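PDB 4Z0P: NAD-dependent dehydrogenase from Rhizobium meliloti, which catalyses the NADPH-dependent reduction of glyoxylate and hydroxypyruvate. Local coordinates for residues E31-A36 and R43-I48; E246-G251 and W273-V278. One frame throughout, in Å; residues are numbered along the deposited sequence.

A two-domain dehydrogenase shows how edge strands of separate parallel sheets are covered locally. Contact 1 lies on the five-stranded sheet, where edge strand 32-34 meets the loop leading to strand 50-54. Contact 2 lies on the seven-stranded sheet of the nucleotide-binding domain, where helix 241-250 meets the loop running into edge strand 278-280. They share no helix, strand or sheet and follow in series along the chain, contact 1 closing before contact 2 opens. Their centres are about 47 Å apart on opposite sides of the chain's centre, and their nearest atoms about 24 Å. Each therefore packs its own domain; neither joins the two across the cleft that holds NADPH.

Contact 1 of 2, residues E31-A36 and R43-I48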
loop_
_atom_site.group_PDB
_atom_site.type_symbol
_atom_site.label_atom_id
_atom_site.label_comp_id
_atom_site.label_asym_id
_atom_site.label_seq_id
_atom_site.Cartn_x
_atom_site.Cartn_y
_atom_site.Cartn_z
ATOM N N GLU A 31 23.249 -9.239 33.766
ATOM C CA GLU A 31 23.382 -7.797 33.806
ATOM C C GLU A 31 23.323 -7.288 32.369
ATOM O O GLU A 31 23.943 -7.877 31.486
ATOM C CB GLU A 31 24.698 -7.389 34.456
ATOM C CG GLU A 31 24.814 -5.880 34.630
ATOM C CD GLU A 31 26.152 -5.404 35.179
ATOM O OE1 GLU A 31 27.073 -6.224 35.389
ATOM O OE2 GLU A 31 26.268 -4.173 35.373
ATOM N N VAL A 32 22.543 -6.227 32.134
ATOM C CA VAL A 32 22.435 -5.595 30.819
ATOM C C VAL A 32 23.117 -4.245 30.969
ATOM O O VAL A 32 22.802 -3.500 31.878
ATOM C CB VAL A 32 20.970 -5.425 30.382
ATOM C CG1 VAL A 32 20.905 -4.761 29.018
ATOM C CG2 VAL A 32 20.295 -6.788 30.336
ATOM N N ILE A 33 24.077 -3.959 30.098
ATOM C CA ILE A 33 24.893 -2.755 30.173
ATOM C C ILE A 33 24.554 -1.937 28.926
ATOM O O ILE A 33 25.077 -2.199 27.841
ATOM C CB ILE A 33 26.389 -3.110 30.235
ATOM C CG1 ILE A 33 26.681 -4.025 31.422
ATOM C CG2 ILE A 33 27.223 -1.864 30.333
ATOM C CD1 ILE A 33 28.074 -4.601 31.437
ATOM N N ASP A 34 23.662 -0.956 29.096
ATOM C CA ASP A 34 23.225 -0.098 28.014
ATOM C C ASP A 34 24.183 1.079 27.905
ATOM O O ASP A 34 24.200 1.970 28.771
ATOM C CB ASP A 34 21.812 0.402 28.274
ATOM C CG ASP A 34 21.271 1.291 27.169
ATOM O OD1 ASP A 34 21.951 1.541 26.148
ATOM O OD2 ASP A 34 20.114 1.771 27.336
ATOM N N LEU A 35 24.956 1.094 26.835
ATOM C CA LEU A 35 25.954 2.133 26.636
ATOM C C LEU A 35 25.401 3.510 26.270
ATOM O O LEU A 35 26.154 4.487 26.221
ATOM C CB LEU A 35 27.047 1.679 25.685
ATOM C CG LEU A 35 27.828 0.419 26.094
ATOM C CD1 LEU A 35 28.979 0.130 25.132
ATOM C CD2 LEU A 35 28.388 0.508 27.514
ATOM N N ALA A 36 24.097 3.633 26.052
ATOM C CA ALA A 36 23.477 4.949 25.972
ATOM C C ALA A 36 23.374 5.659 27.327
ATOM O O ALA A 36 23.127 6.868 27.378
ATOM C CB ALA A 36 22.099 4.823 25.367
ATOM N N ARG A 43 32.925 2.080 32.263
ATOM C CA ARG A 43 32.886 0.679 32.709
ATOM C C ARG A 43 33.858 -0.107 31.827
ATOM O O ARG A 43 33.796 -0.034 30.604
ATOM C CB ARG A 43 31.449 0.171 32.559
ATOM C CG ARG A 43 31.158 -1.313 32.804
ATOM C CD ARG A 43 31.315 -1.730 34.233
ATOM N NE ARG A 43 30.967 -3.147 34.410
ATOM C CZ ARG A 43 29.736 -3.627 34.591
ATOM N NH1 ARG A 43 28.673 -2.822 34.621
ATOM N NH2 ARG A 43 29.567 -4.939 34.775
ATOM N N ASP A 44 34.772 -0.846 32.447
ATOM C CA ASP A 44 35.583 -1.765 31.669
ATOM C C ASP A 44 34.709 -2.921 31.182
ATOM O O ASP A 44 33.913 -3.471 31.952
ATOM C CB ASP A 44 36.725 -2.324 32.493
ATOM C CG ASP A 44 37.660 -3.112 31.640
ATOM O OD1 ASP A 44 38.552 -2.502 31.021
ATOM O OD2 ASP A 44 37.449 -4.319 31.548
ATOM N N LEU A 45 34.849 -3.293 29.911
ATOM C CA LEU A 45 33.982 -4.293 29.324
ATOM C C LEU A 45 34.694 -5.603 28.984
ATOM O O LEU A 45 34.155 -6.415 28.216
ATOM C CB LEU A 45 33.256 -3.721 28.108
ATOM C CG LEU A 45 32.418 -2.458 28.380
ATOM C CD1 LEU A 45 31.859 -1.872 27.078
ATOM C CD2 LEU A 45 31.302 -2.756 29.362
ATOM N N SER A 46 35.872 -5.815 29.573
ATOM C CA SER A 46 36.531 -7.108 29.429
ATOM C C SER A 46 35.744 -8.223 30.103
ATOM O O SER A 46 34.987 -7.999 31.032
ATOM C CB SER A 46 37.938 -7.068 30.022
ATOM O OG SER A 46 38.706 -6.041 29.443
ATOM N N GLY A 47 35.937 -9.434 29.620
ATOM C CA GLY A 47 35.287 -10.602 30.183
ATOM C C GLY A 47 33.821 -10.774 29.864
ATOM O O GLY A 47 33.209 -11.710 30.351
ATOM N N ILE A 48 33.272 -9.911 29.008
ATOM C CA ILE A 48 31.874 -9.954 28.624
ATOM C C ILE A 48 31.760 -10.634 27.260
ATOM O O ILE A 48 32.499 -10.304 26.331
ATOM C CB ILE A 48 31.270 -8.530 28.578
ATOM C CG1 ILE A 48 31.296 -7.921 29.988
ATOM C CG2 ILE A 48 29.853 -8.571 27.999
ATOM C CD1 ILE A 48 30.876 -6.475 30.026
#
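Ile33 and Arg43 are the closest backbone pair, yet their CA atoms lie 9.1 Å apart, so edge strand 32-34 and the loop 43-48 meet through side chains alone. Arg43 grips the carboxylate of Glu31 end-on: NH1 donates to OE2 and NH2 to OE1, both bonds 2.9 Å long and nearly straight. Both oxygens lie near the guanidinium plane, and each is met on its syn side by a nitrogen tilted out of the carboxylate plane, in keeping with the 29° between the two flat groups. Glu31 reaches out fully extended, with CG anti to the backbone N (chi1 -175°), whereas Arg43 bends at chi2. Ile33 CD1 lies over one guanidinium face, displaced toward its rim, 3.7 Å from Arg43 NH2, and also meets Ile48 CD1 at 3.7 Å. Beyond it, Leu35 and Leu45 touch tip to tip through their CD1 methyls, 4.0 Å apart. A methionine in place of Arg43 would probably leave the Glu31 carboxylate without its charged mate and free to turn. Leu45 and Ile48 also rest on Ile9 of strand 8-12. The arrangement is that of a helix-free crossover, the chain returning from the edge strand of a parallel sheet past its neighbour to strand 50-54.

Contact 2 of 2, residues E246-G251 and W273-V278; sequences ECLDSG and WDMPNV
Leu248, on the last turn of helix 241-250, points its side chain at the loop 273-278 and there meets Val278 and Met275. Its CD1 methyl touches both: Val278 CG2 lies 3.5 Å from Leu248 CD1, tighter than ordinary carbon contact, and the two side chains cross at about a right angle. Val278 offers this methyl because its other branch, CG1, is anti to the backbone N (chi1 -178°), while CG2 stands beside that N. In the conformer described, one of two modelled, Met275 comes in obliquely; the methionine contacts may differ in the other. The bend at its chi3 of 85° brings CE against the leucine, 3.6 Å from Leu248 CD1 and 3.7 Å from Leu248 CB, so a single methyl covers both the root and one branch.

Asp249 stands at the margin, crossing Met275 at about a right angle, with OD1 4.2 Å from Met275 CE. Its carboxylate is engaged by Arg271 in a salt bridge, so the methionine merely flanks an acid already paired. No hydrogen bond joins the two segments, and the helix is held here by methyl packing.

On the loop side, the carbonyl oxygens of Pro276 and Val278 accept bonds from Arg119, which, with His118, Glu122 and Tyr279, lines a second oxalate pocket, distinct from that of Arg235 and His283, and Trp273 stacks on His128 of the second subunit. Helix 241-250 links strands 229-232 and 255-258 in a beta-alpha-beta unit of the parallel sheet, and its C-terminal end packs against the start of the outermost strand, 278-280, as befits the Rossmann-type nucleotide-binding domain of a D-2-hydroxyacid dehydrogenase.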
loop_
_atom_site.group_PDB
_atom_site.type_symbol
_atom_site.label_atom_id
_atom_site.label_comp_id
_atom_site.label_asym_id
_atom_site.label_seq_id
_atom_site.Cartn_x
_atom_site.Cartn_y
_atom_site.Cartn_z
ATOM N N GLU A 246 20.020 13.009 -12.562
ATOM C CA GLU A 246 20.084 13.211 -14.017
ATOM C C GLU A 246 18.933 12.517 -14.727
ATOM O O GLU A 246 18.305 13.091 -15.618
ATOM C CB GLU A 246 21.389 12.657 -14.600
ATOM C CG GLU A 246 22.594 13.542 -14.396
ATOM C CD GLU A 246 23.647 13.313 -15.459
ATOM O OE1 GLU A 246 24.227 14.316 -15.922
ATOM O OE2 GLU A 246 23.878 12.134 -15.827
ATOM N N CYS A 247 18.660 11.281 -14.309
ATOM C CA CYS A 247 17.618 10.485 -14.937
ATOM C C CYS A 247 16.216 10.957 -14.593
ATOM O O CYS A 247 15.326 10.851 -15.431
ATOM C CB CYS A 247 17.773 9.018 -14.586
ATOM S SG CYS A 247 19.203 8.260 -15.397
ATOM N N LEU A 248 15.996 11.454 -13.378
ATOM C CA LEU A 248 14.726 12.086 -13.057
ATOM C C LEU A 248 14.511 13.363 -13.862
ATOM O O LEU A 248 13.405 13.629 -14.372
ATOM C CB LEU A 248 14.633 12.377 -11.550
ATOM C CG LEU A 248 14.501 11.142 -10.656
ATOM C CD1 LEU A 248 14.869 11.471 -9.215
ATOM C CD2 LEU A 248 13.093 10.536 -10.747
ATOM N N ASP A 249 15.571 14.162 -13.975
ATOM C CA ASP A 249 15.496 15.416 -14.741
ATOM C C ASP A 249 15.145 15.178 -16.218
ATOM O O ASP A 249 14.377 15.924 -16.806
ATOM C CB ASP A 249 16.806 16.195 -14.614
ATOM C CG ASP A 249 16.956 16.881 -13.272
ATOM O OD1 ASP A 249 15.994 16.971 -12.483
ATOM O OD2 ASP A 249 18.057 17.341 -13.003
ATOM N N SER A 250 15.707 14.140 -16.803
ATOM C CA SER A 250 15.529 13.863 -18.219
ATOM C C SER A 250 14.274 13.054 -18.504
ATOM O O SER A 250 13.828 13.023 -19.631
ATOM C CB SER A 250 16.728 13.094 -18.754
ATOM O OG SER A 250 16.739 11.781 -18.240
ATOM N N GLY A 251 13.739 12.374 -17.492
ATOM C CA GLY A 251 12.585 11.520 -17.659
ATOM C C GLY A 251 12.921 10.059 -17.883
ATOM O O GLY A 251 11.997 9.245 -18.016
ATOM N N TRP A 273 14.760 16.279 -1.449
ATOM C CA TRP A 273 13.668 16.703 -0.583
ATOM C C TRP A 273 12.514 17.352 -1.343
ATOM O O TRP A 273 11.361 17.224 -0.929
ATOM C CB TRP A 273 14.152 17.672 0.481
ATOM C CG TRP A 273 15.222 17.166 1.437
ATOM C CD1 TRP A 273 16.529 17.554 1.484
ATOM C CD2 TRP A 273 15.047 16.245 2.517
ATOM N NE1 TRP A 273 17.176 16.932 2.511
ATOM C CE2 TRP A 273 16.300 16.117 3.170
ATOM C CE3 TRP A 273 13.966 15.511 2.994
ATOM C CZ2 TRP A 273 16.486 15.295 4.267
ATOM C CZ3 TRP A 273 14.151 14.695 4.111
ATOM C CH2 TRP A 273 15.392 14.591 4.734
ATOM N N ASP A 274 12.829 18.101 -2.393
ATOM C CA ASP A 274 11.845 18.929 -3.103
ATOM C C ASP A 274 11.427 18.391 -4.466
ATOM O O ASP A 274 10.717 19.090 -5.185
ATOM C CB ASP A 274 12.412 20.337 -3.335
ATOM C CG ASP A 274 12.615 21.130 -2.053
ATOM O OD1 ASP A 274 11.882 20.927 -1.071
ATOM O OD2 ASP A 274 13.507 22.005 -2.059
ATOM N N MET A 275 11.833 17.181 -4.843
ATOM C CA MET A 275 11.526 16.756 -6.185
ATOM C C MET A 275 10.150 16.179 -6.304
ATOM O O MET A 275 9.713 15.444 -5.434
ATOM C CB MET A 275 12.566 15.824 -6.677
ATOM C CG MET A 275 13.742 16.659 -7.070
ATOM S SD MET A 275 15.077 15.554 -7.299
ATOM C CE MET A 275 14.747 15.088 -9.001
ATOM N N PRO A 276 9.453 16.547 -7.398
ATOM C CA PRO A 276 8.024 16.263 -7.441
ATOM C C PRO A 276 7.638 14.777 -7.504
ATOM O O PRO A 276 6.539 14.428 -7.074
ATOM C CB PRO A 276 7.553 17.036 -8.677
ATOM C CG PRO A 276 8.751 17.136 -9.562
ATOM C CD PRO A 276 9.928 17.227 -8.628
ATOM N N ASN A 277 8.511 13.905 -8.006
ATOM C CA ASN A 277 8.164 12.476 -8.065
ATOM C C ASN A 277 9.156 11.608 -7.290
ATOM O O ASN A 277 9.334 10.444 -7.631
ATOM C CB ASN A 277 8.017 12.001 -9.515
ATOM C CG ASN A 277 6.865 12.676 -10.240
ATOM O OD1 ASN A 277 5.715 12.594 -9.797
ATOM N ND2 ASN A 277 7.160 13.345 -11.363
ATOM N N VAL A 278 9.735 12.163 -6.223
ATOM C CA VAL A 278 10.574 11.421 -5.292
ATOM C C VAL A 278 9.973 11.423 -3.915
ATOM O O VAL A 278 9.628 12.485 -3.383
ATOM C CB VAL A 278 12.013 11.979 -5.184
ATOM C CG1 VAL A 278 12.833 11.114 -4.240
ATOM C CG2 VAL A 278 12.675 11.990 -6.559
#